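PDB 3Q87: N6 adenine specific DNA methylase from Encephalitozoon cuniculi, which is the catalytic subunit of the Mtq2-Trm112 complex, an S-adenosylmethionine-dependent methyltransferase responsible for methylating the translation termination factor eRF1. Local coordinates for residues Glu105-Phe110 against Lys130-Arg135; Leu121-Ile124 against Arg128-Glu131. All blocks are in the same frame, centred on the assembly; numbering follows the deposited sequence.

Contact 1. Residues Glu105-Phe110 against Lys130-Arg135; sequences EVIDRF and KEVLAR
V132 of helix 129-138 meets I107 of helix 105-113, methyl against methyl: V132 CG1 lies 4.2 Å from I107 CG2, and the two side chains cross at about a right angle. Each of these methyls stands anti to its residue's backbone N (for V132 CG1, chi1 -178°), beside the carbonyl carbon. The contact is light, and V132 is also packed on I159 of strand 155-162, while I107 continues onto P86 and N127. Both helices cover the same face of the central sheet in this Rossmann-like methyltransferase domain, and their nearest backbone approach is the 7.7 Å between D108 CA and V132 CA.

One turn further on, R135 reaches across with its chain extended from CG to NE and lays its guanidinium flat against the D108 carboxylate. The two planes are only 7° apart. D108 OD2 sits over the centre of the guanidinium, 3.6 Å from R135 CZ, while D108 OD1 lies 3.7 Å from both R135 CD and R135 NE. At 3.7 Å, the D108 OD2 to R135 NH2 pair is a long salt bridge, probably held by charge and stacking, with no N-H pointing at the oxygen. The stronger partner of D108 is R104, which forms a salt bridge to OD1 and another to E131 OE1; its own guanidinium comes close to that of R135.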
loop_
_atom_site.group_PDB
_atom_site.type_symbol
_atom_site.label_atom_id
_atom_site.label_comp_id
_atom_site.label_asym_id
_atom_site.label_seq_id
_atom_site.Cartn_x
_atom_site.Cartn_y
_atom_site.Cartn_z
ATOM N N GLU B 105 -17.254 -2.861 11.414
ATOM C CA GLU B 105 -17.315 -1.539 10.804
ATOM C C GLU B 105 -16.165 -1.225 9.840
ATOM O O GLU B 105 -16.393 -0.630 8.787
ATOM C CB GLU B 105 -17.479 -0.454 11.874
ATOM C CG GLU B 105 -18.803 -0.610 12.639
ATOM C CD GLU B 105 -19.154 0.588 13.508
ATOM O OE1 GLU B 105 -18.710 1.713 13.193
ATOM O OE2 GLU B 105 -19.887 0.406 14.507
ATOM N N VAL B 106 -14.939 -1.611 10.189
ATOM C CA VAL B 106 -13.817 -1.341 9.286
ATOM C C VAL B 106 -13.821 -2.359 8.151
ATOM O O VAL B 106 -13.616 -2.011 6.986
ATOM C CB VAL B 106 -12.446 -1.322 10.018
ATOM C CG1 VAL B 106 -11.328 -0.907 9.048
ATOM C CG2 VAL B 106 -12.481 -0.358 11.183
ATOM N N ILE B 107 -14.073 -3.618 8.493
ATOM C CA ILE B 107 -14.176 -4.666 7.491
ATOM C C ILE B 107 -15.165 -4.275 6.393
ATOM O O ILE B 107 -14.869 -4.397 5.201
ATOM C CB ILE B 107 -14.628 -5.996 8.128
ATOM C CG1 ILE B 107 -13.492 -6.592 8.952
ATOM C CG2 ILE B 107 -15.120 -6.986 7.048
ATOM C CD1 ILE B 107 -13.961 -7.556 10.044
ATOM N N ASP B 108 -16.335 -3.802 6.811
ATOM C CA ASP B 108 -17.411 -3.443 5.894
ATOM C C ASP B 108 -17.013 -2.247 5.043
ATOM O O ASP B 108 -17.327 -2.192 3.856
ATOM C CB ASP B 108 -18.704 -3.130 6.668
ATOM C CG ASP B 108 -19.393 -4.381 7.192
ATOM O OD1 ASP B 108 -18.960 -5.496 6.824
ATOM O OD2 ASP B 108 -20.378 -4.250 7.963
ATOM N N ARG B 109 -16.320 -1.285 5.647
ATOM C CA ARG B 109 -15.809 -0.153 4.883
ATOM C C ARG B 109 -14.799 -0.606 3.838
ATOM O O ARG B 109 -14.792 -0.116 2.701
ATOM C CB ARG B 109 -15.191 0.902 5.805
ATOM C CG ARG B 109 -16.224 1.805 6.437
ATOM C CD ARG B 109 -15.633 2.810 7.414
ATOM N NE ARG B 109 -14.520 3.580 6.859
ATOM C CZ ARG B 109 -13.344 3.717 7.469
ATOM N NH1 ARG B 109 -13.148 3.151 8.655
ATOM N NH2 ARG B 109 -12.375 4.436 6.916
ATOM N N PHE B 110 -13.948 -1.548 4.228
ATOM C CA PHE B 110 -12.942 -2.093 3.326
ATOM C C PHE B 110 -13.593 -2.804 2.139
ATOM O O PHE B 110 -13.267 -2.552 0.992
ATOM C CB PHE B 110 -12.029 -3.091 4.061
ATOM C CG PHE B 110 -11.146 -3.896 3.138
ATOM C CD1 PHE B 110 -10.145 -3.277 2.411
ATOM C CD2 PHE B 110 -11.321 -5.267 2.993
ATOM C CE1 PHE B 110 -9.332 -4.005 1.540
ATOM C CE2 PHE B 110 -10.512 -6.003 2.138
ATOM C CZ PHE B 110 -9.514 -5.362 1.398
ATOM N N LYS B 130 -19.798 -15.384 7.123
ATOM C CA LYS B 130 -20.687 -15.620 5.994
ATOM C C LYS B 130 -21.246 -14.322 5.430
ATOM O O LYS B 130 -21.380 -14.182 4.227
ATOM C CB LYS B 130 -21.822 -16.564 6.392
ATOM C CG LYS B 130 -21.358 -17.982 6.633
ATOM C CD LYS B 130 -22.530 -18.935 6.797
ATOM C CE LYS B 130 -22.040 -20.358 7.023
ATOM N NZ LYS B 130 -23.135 -21.351 6.855
ATOM N N GLU B 131 -21.578 -13.375 6.301
ATOM C CA GLU B 131 -22.013 -12.063 5.838
ATOM C C GLU B 131 -20.874 -11.342 5.109
ATOM O O GLU B 131 -21.107 -10.580 4.173
ATOM C CB GLU B 131 -22.522 -11.214 7.002
ATOM C CG GLU B 131 -23.774 -11.754 7.664
ATOM C CD GLU B 131 -24.289 -10.852 8.777
ATOM O OE1 GLU B 131 -23.731 -9.747 8.969
ATOM O OE2 GLU B 131 -25.256 -11.252 9.462
ATOM N N VAL B 132 -19.640 -11.584 5.543
ATOM C CA VAL B 132 -18.488 -10.998 4.875
ATOM C C VAL B 132 -18.335 -11.601 3.480
ATOM O O VAL B 132 -18.172 -10.884 2.500
ATOM C CB VAL B 132 -17.168 -11.183 5.686
ATOM C CG1 VAL B 132 -15.988 -10.503 4.955
ATOM C CG2 VAL B 132 -17.318 -10.635 7.110
ATOM N N LEU B 133 -18.384 -12.925 3.393
ATOM C CA LEU B 133 -18.335 -13.591 2.094
ATOM C C LEU B 133 -19.400 -13.045 1.148
ATOM O O LEU B 133 -19.125 -12.736 -0.008
ATOM C CB LEU B 133 -18.527 -15.090 2.262
ATOM C CG LEU B 133 -17.390 -15.810 2.969
ATOM C CD1 LEU B 133 -17.792 -17.255 3.202
ATOM C CD2 LEU B 133 -16.121 -15.704 2.129
ATOM N N ALA B 134 -20.622 -12.935 1.653
ATOM C CA ALA B 134 -21.732 -12.437 0.857
ATOM C C ALA B 134 -21.459 -11.033 0.323
ATOM O O ALA B 134 -21.668 -10.749 -0.866
ATOM C CB ALA B 134 -23.022 -12.463 1.684
ATOM N N ARG B 135 -20.986 -10.149 1.197
ATOM C CA ARG B 135 -20.735 -8.769 0.784
ATOM C C ARG B 135 -19.674 -8.714 -0.297
ATOM O O ARG B 135 -19.743 -7.885 -1.207
ATOM C CB ARG B 135 -20.319 -7.907 1.972
ATOM C CG ARG B 135 -21.483 -7.362 2.774
ATOM C CD ARG B 135 -20.974 -6.448 3.863
ATOM N NE ARG B 135 -22.031 -6.038 4.778
ATOM C CZ ARG B 135 -22.402 -4.781 4.981
ATOM N NH1 ARG B 135 -21.802 -3.797 4.337
ATOM N NH2 ARG B 135 -23.375 -4.516 5.835
#

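Contact 2. Residues Leu121-Ile124 against Arg128-Glu131; sequences LLVI and RPKE
V123 CA and P129 CA, 6.5 Å apart, mark the closest backbone approach where strand 118-124 ends and the chain turns back through a four-residue connection into helix 129-138. From the strand, V123 directs its side chain at the start of the helix. Its CG1, anti to the backbone N (chi1 162°), touches P129 CA at 4.3 Å and the ring carbon P129 CG at 4.4 Å, a loose apolar contact.

The next residue, I124, takes part through its backbone, because its side chain starts out away from the helix and packs on Y88 and E154. The carbonyl oxygen I124 O lies beside the proline ring, 3.9 Å from P129 CG and 4.0 Å from P129 CD. It is also 4.0 Å from R128 N, too far for a hydrogen bond. This is the strand-to-helix turn after the fifth strand of the sheet in a Rossmann-like methyltransferase, with R128 at the N-cap and P129 opening the first turn. Within that turn, E131 N makes a weak hydrogen bond to R128 O, and R128 NH1 forms a long salt bridge of 3.7 Å with E131 OE2. The P129 ring also rests on Y157 of strand 155-162.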
loop_
_atom_site.group_PDB
_atom_site.type_symbol
_atom_site.label_atom_id
_atom_site.label_comp_id
_atom_site.label_asym_id
_atom_site.label_seq_id
_atom_site.Cartn_x
_atom_site.Cartn_y
_atom_site.Cartn_z
ATOM N N LEU B 121 -8.175 -11.650 3.378
ATOM C CA LEU B 121 -8.753 -10.933 4.512
ATOM C C LEU B 121 -8.911 -11.866 5.710
ATOM O O LEU B 121 -9.360 -12.990 5.556
ATOM C CB LEU B 121 -10.110 -10.348 4.131
ATOM C CG LEU B 121 -10.910 -9.640 5.226
ATOM C CD1 LEU B 121 -10.210 -8.345 5.667
ATOM C CD2 LEU B 121 -12.320 -9.331 4.713
ATOM N N LEU B 122 -8.536 -11.400 6.897
ATOM C CA LEU B 122 -8.719 -12.188 8.103
ATOM C C LEU B 122 -9.941 -11.695 8.856
ATOM O O LEU B 122 -10.160 -10.497 8.991
ATOM C CB LEU B 122 -7.482 -12.132 9.012
ATOM C CG LEU B 122 -7.577 -12.967 10.308
ATOM C CD1 LEU B 122 -6.196 -13.344 10.794
ATOM C CD2 LEU B 122 -8.346 -12.250 11.425
ATOM N N VAL B 123 -10.735 -12.639 9.349
ATOM C CA VAL B 123 -11.936 -12.321 10.078
ATOM C C VAL B 123 -12.046 -13.322 11.233
ATOM O O VAL B 123 -11.398 -14.349 11.205
ATOM C CB VAL B 123 -13.159 -12.417 9.148
ATOM C CG1 VAL B 123 -14.410 -12.529 9.948
ATOM C CG2 VAL B 123 -13.216 -11.213 8.199
ATOM N N ILE B 124 -12.827 -13.004 12.259
ATOM C CA ILE B 124 -13.093 -13.972 13.317
ATOM C C ILE B 124 -14.574 -14.362 13.335
ATOM O O ILE B 124 -15.397 -13.711 12.711
ATOM C CB ILE B 124 -12.653 -13.457 14.703
ATOM C CG1 ILE B 124 -13.425 -12.194 15.076
ATOM C CG2 ILE B 124 -11.142 -13.216 14.725
ATOM C CD1 ILE B 124 -13.219 -11.770 16.522
ATOM N N ARG B 128 -19.150 -12.656 11.831
ATOM C CA ARG B 128 -20.110 -13.321 10.949
ATOM C C ARG B 128 -19.532 -13.483 9.555
ATOM O O ARG B 128 -19.921 -12.776 8.631
ATOM C CB ARG B 128 -21.446 -12.580 10.922
ATOM C CG ARG B 128 -22.229 -12.718 12.225
ATOM C CD ARG B 128 -23.486 -11.840 12.237
ATOM N NE ARG B 128 -24.316 -12.062 13.422
ATOM C CZ ARG B 128 -25.354 -11.300 13.764
ATOM N NH1 ARG B 128 -25.695 -10.255 13.013
ATOM N NH2 ARG B 128 -26.054 -11.579 14.861
ATOM N N PRO B 129 -18.590 -14.429 9.408
ATOM C CA PRO B 129 -17.775 -14.624 8.207
ATOM C C PRO B 129 -18.625 -14.777 6.963
ATOM O O PRO B 129 -18.222 -14.352 5.874
ATOM C CB PRO B 129 -17.031 -15.933 8.496
ATOM C CG PRO B 129 -17.010 -16.041 9.965
ATOM C CD PRO B 129 -18.284 -15.422 10.448
ATOM N N LYS B 130 -19.798 -15.384 7.123
ATOM C CA LYS B 130 -20.687 -15.620 5.994
ATOM C C LYS B 130 -21.246 -14.322 5.430
ATOM O O LYS B 130 -21.380 -14.182 4.227
ATOM C CB LYS B 130 -21.822 -16.564 6.392
ATOM C CG LYS B 130 -21.358 -17.982 6.633
ATOM C CD LYS B 130 -22.530 -18.935 6.797
ATOM C CE LYS B 130 -22.040 -20.358 7.023
ATOM N NZ LYS B 130 -23.135 -21.351 6.855
ATOM N N GLU B 131 -21.578 -13.375 6.301
ATOM C CA GLU B 131 -22.013 -12.063 5.838
ATOM C C GLU B 131 -20.874 -11.342 5.109
ATOM O O GLU B 131 -21.107 -10.580 4.173
ATOM C CB GLU B 131 -22.522 -11.214 7.002
ATOM C CG GLU B 131 -23.774 -11.754 7.664
ATOM C CD GLU B 131 -24.289 -10.852 8.777
ATOM O OE1 GLU B 131 -23.731 -9.747 8.969
ATOM O OE2 GLU B 131 -25.256 -11.252 9.462
#

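Helix 129-138 serves both contacts: contact 1 sets it beside helix 105-113, and contact 2 ties its first turn to the end of strand 118-124. Both are partly buried. Contact 1 grades from an apolar pair near the sheet to stacked charges at its more exposed side, whereas contact 2 is smaller and combines apolar packing with a backbone carbonyl. The two meet underneath the helices, where V132 CG1 lies 3.9 Å from L121 CD2 and I107 CD1 lies 4.2 Å from V123 CG2.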